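Local coordinates for adhesion and penetration protein autotransporter (Haemophilus influenzae, PDB 3SYJ) that promotes adherence to and invasion of host cells by directly binding a host cell structure, and is probably a serine protease, at residues M133-Y142 and Q252-D260. Numbering follows the deposited sequence.
Sequences MTSNMNGSTY and QLVRKSYFD
Met133 packs across Val254 and against Lys256, where the last barrel strand of the S6 protease domain runs into its C-terminal helix. The domain belongs to the chymotrypsin-like PA clan, and the loop 133-142 packs on the junction between strand 249-253 and helix 256-266. In Met133, CB touches Lys256 CD at 3.7 Å and Val254 CG2 at a similar distance. CG stands anti to the carbonyl carbon (chi1 -58°), and the chain is extended beyond it. SD lies 4.1 Å from both Val254 CB and Lys256 CA, and CE goes on to end near Phe259 CB. Met133 is buried. Val63 of strand 61-64 also touches it.

Met137 is folded instead, bent at both chi2 and chi3. That curl brings SD to 3.3 Å from Val254 O, and CE lies 3.6 Å from Arg255 CG. The Arg255 guanidinium reaches on to Glu113 O and Tyr104. Leu253 CD1 packs on the backbone of residues 137-139, 3.2 Å from Met137 O and 3.5 Å from Gly139 N. It also lies near the edge of the Tyr142 ring. The Tyr142 hydroxyl donates to Asn136 O, and Asn136 OD1 closes an Asx turn with Asn138 N.

No direct hydrogen bond joins the two segments; two waters do so instead. Water 1 lies within hydrogen-bonding distance of Thr134 OG1, Asn136 O and Val254 O. Thr134 OG1 also pairs with Asn235. Water 2 donates to both Thr134 O and Val254 O and accepts from Lys256 N at 2.9 Å.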
# COMPACT_ATOMS: atom_id res chain seq x y z
N MET A 133 2.00 -46.22 -45.90
CA MET A 133 1.85 -47.67 -45.95
C MET A 133 3.08 -48.43 -45.41
O MET A 133 4.21 -47.95 -45.51
CB MET A 133 1.61 -48.11 -47.38
CG MET A 133 0.41 -47.49 -48.04
SD MET A 133 0.16 -48.26 -49.64
CE MET A 133 -1.42 -47.57 -50.10
N THR A 134 2.84 -49.61 -44.84
CA THR A 134 3.94 -50.52 -44.53
C THR A 134 4.45 -51.04 -45.87
O THR A 134 3.71 -51.06 -46.85
CB THR A 134 3.50 -51.69 -43.61
OG1 THR A 134 2.36 -52.36 -44.16
CG2 THR A 134 3.16 -51.18 -42.22
N SER A 135 5.72 -51.43 -45.93
CA SER A 135 6.32 -51.74 -47.22
C SER A 135 6.62 -53.22 -47.46
O SER A 135 6.83 -53.63 -48.60
CB SER A 135 7.59 -50.92 -47.41
OG SER A 135 8.48 -51.12 -46.33
N ASN A 136 6.63 -54.01 -46.40
CA ASN A 136 6.96 -55.43 -46.51
C ASN A 136 5.70 -56.24 -46.77
O ASN A 136 4.66 -56.00 -46.17
CB ASN A 136 7.64 -55.90 -45.23
CG ASN A 136 8.43 -57.19 -45.42
OD1 ASN A 136 7.94 -58.15 -46.02
ND2 ASN A 136 9.65 -57.22 -44.89
N MET A 137 5.79 -57.21 -47.68
CA MET A 137 4.63 -58.04 -48.01
C MET A 137 4.60 -59.35 -47.21
O MET A 137 3.64 -60.11 -47.28
CB MET A 137 4.56 -58.31 -49.51
CG MET A 137 4.53 -57.06 -50.37
SD MET A 137 3.09 -56.01 -50.08
CE MET A 137 1.76 -57.17 -50.33
N ASN A 138 5.65 -59.61 -46.44
CA ASN A 138 5.66 -60.77 -45.56
C ASN A 138 4.96 -60.49 -44.23
O ASN A 138 5.48 -59.75 -43.39
CB ASN A 138 7.08 -61.27 -45.34
CG ASN A 138 7.14 -62.46 -44.38
OD1 ASN A 138 6.24 -63.32 -44.36
ND2 ASN A 138 8.19 -62.50 -43.56
N GLY A 139 3.79 -61.08 -44.04
CA GLY A 139 3.02 -60.89 -42.83
C GLY A 139 3.78 -61.13 -41.54
O GLY A 139 3.53 -60.46 -40.54
N SER A 140 4.71 -62.08 -41.55
CA SER A 140 5.50 -62.39 -40.36
C SER A 140 6.31 -61.20 -39.83
O SER A 140 6.64 -61.14 -38.65
CB SER A 140 6.42 -63.58 -40.62
OG SER A 140 5.67 -64.73 -41.01
N THR A 141 6.62 -60.26 -40.72
CA THR A 141 7.41 -59.07 -40.37
C THR A 141 6.84 -58.34 -39.17
O THR A 141 7.58 -57.80 -38.34
CB THR A 141 7.42 -58.06 -41.53
OG1 THR A 141 8.06 -58.65 -42.67
CG2 THR A 141 8.15 -56.77 -41.14
N TYR A 142 5.52 -58.31 -39.08
CA TYR A 142 4.81 -57.41 -38.17
C TYR A 142 4.48 -58.04 -36.83
O TYR A 142 3.89 -57.39 -35.96
CB TYR A 142 3.57 -56.87 -38.88
CG TYR A 142 3.92 -56.25 -40.21
CD1 TYR A 142 4.54 -55.00 -40.27
CD2 TYR A 142 3.69 -56.92 -41.41
CE1 TYR A 142 4.89 -54.43 -41.47
CE2 TYR A 142 4.04 -56.36 -42.62
CZ TYR A 142 4.64 -55.11 -42.64
OH TYR A 142 5.00 -54.54 -43.83
N GLN A 252 -5.60 -58.49 -46.09
CA GLN A 252 -4.67 -58.33 -47.20
C GLN A 252 -3.72 -57.18 -46.88
O GLN A 252 -4.16 -56.04 -46.68
CB GLN A 252 -5.44 -58.05 -48.49
CG GLN A 252 -6.25 -59.23 -48.98
CD GLN A 252 -5.38 -60.41 -49.34
OE1 GLN A 252 -5.40 -61.44 -48.68
NE2 GLN A 252 -4.60 -60.26 -50.40
N LEU A 253 -2.42 -57.46 -46.82
CA LEU A 253 -1.43 -56.43 -46.53
C LEU A 253 -1.45 -55.35 -47.62
O LEU A 253 -1.83 -55.62 -48.75
CB LEU A 253 -0.03 -57.04 -46.41
CG LEU A 253 0.16 -58.09 -45.30
CD1 LEU A 253 1.61 -58.57 -45.27
CD2 LEU A 253 -0.23 -57.55 -43.93
N VAL A 254 -1.07 -54.13 -47.27
CA VAL A 254 -1.09 -53.03 -48.24
C VAL A 254 0.06 -53.18 -49.22
O VAL A 254 1.13 -53.68 -48.86
CB VAL A 254 -1.04 -51.65 -47.57
CG1 VAL A 254 -2.34 -51.38 -46.81
CG2 VAL A 254 0.17 -51.54 -46.66
N ARG A 255 -0.16 -52.72 -50.45
CA ARG A 255 0.80 -52.93 -51.53
C ARG A 255 1.45 -51.63 -52.02
O ARG A 255 0.94 -50.97 -52.92
CB ARG A 255 0.12 -53.71 -52.66
CG ARG A 255 -0.53 -54.99 -52.14
CD ARG A 255 -1.27 -55.78 -53.20
NE ARG A 255 -2.09 -56.83 -52.59
CZ ARG A 255 -3.10 -57.43 -53.21
NH1 ARG A 255 -3.41 -57.11 -54.45
NH2 ARG A 255 -3.81 -58.35 -52.57
N LYS A 256 2.58 -51.29 -51.42
CA LYS A 256 3.26 -50.03 -51.67
C LYS A 256 3.81 -49.93 -53.10
O LYS A 256 3.80 -48.86 -53.70
CB LYS A 256 4.40 -49.87 -50.66
CG LYS A 256 5.09 -48.52 -50.66
CD LYS A 256 4.55 -47.64 -49.54
CE LYS A 256 5.59 -46.62 -49.10
NZ LYS A 256 6.80 -47.26 -48.49
N SER A 257 4.28 -51.05 -53.64
CA SER A 257 4.85 -51.06 -54.99
C SER A 257 3.78 -50.93 -56.05
O SER A 257 4.00 -50.31 -57.09
CB SER A 257 5.64 -52.35 -55.24
OG SER A 257 6.99 -52.19 -54.85
N TYR A 258 2.63 -51.52 -55.79
CA TYR A 258 1.51 -51.42 -56.71
C TYR A 258 1.01 -49.99 -56.71
O TYR A 258 0.74 -49.42 -57.76
CB TYR A 258 0.40 -52.37 -56.29
CG TYR A 258 -0.90 -52.20 -57.03
CD1 TYR A 258 -1.00 -52.50 -58.38
CD2 TYR A 258 -2.04 -51.76 -56.37
CE1 TYR A 258 -2.21 -52.36 -59.06
CE2 TYR A 258 -3.25 -51.63 -57.03
CZ TYR A 258 -3.32 -51.93 -58.38
OH TYR A 258 -4.52 -51.79 -59.04
N PHE A 259 0.91 -49.40 -55.53
CA PHE A 259 0.44 -48.03 -55.46
C PHE A 259 1.37 -47.10 -56.22
O PHE A 259 0.91 -46.19 -56.91
CB PHE A 259 0.31 -47.54 -54.03
CG PHE A 259 0.01 -46.08 -53.94
CD1 PHE A 259 -1.25 -45.60 -54.23
CD2 PHE A 259 1.02 -45.18 -53.64
CE1 PHE A 259 -1.53 -44.25 -54.19
CE2 PHE A 259 0.75 -43.82 -53.59
CZ PHE A 259 -0.53 -43.36 -53.87
N ASP A 260 2.68 -47.32 -56.10
CA ASP A 260 3.67 -46.51 -56.81
C ASP A 260 3.46 -46.58 -58.31
O ASP A 260 3.61 -45.58 -59.01
CB ASP A 260 5.09 -46.94 -56.45
CG ASP A 260 5.50 -46.48 -55.05
OD1 ASP A 260 4.74 -45.69 -54.44
OD2 ASP A 260 6.58 -46.90 -54.57
O HOH W 1 2.32 -54.10 -46.26
O HOH W 2 3.79 -52.58 -49.10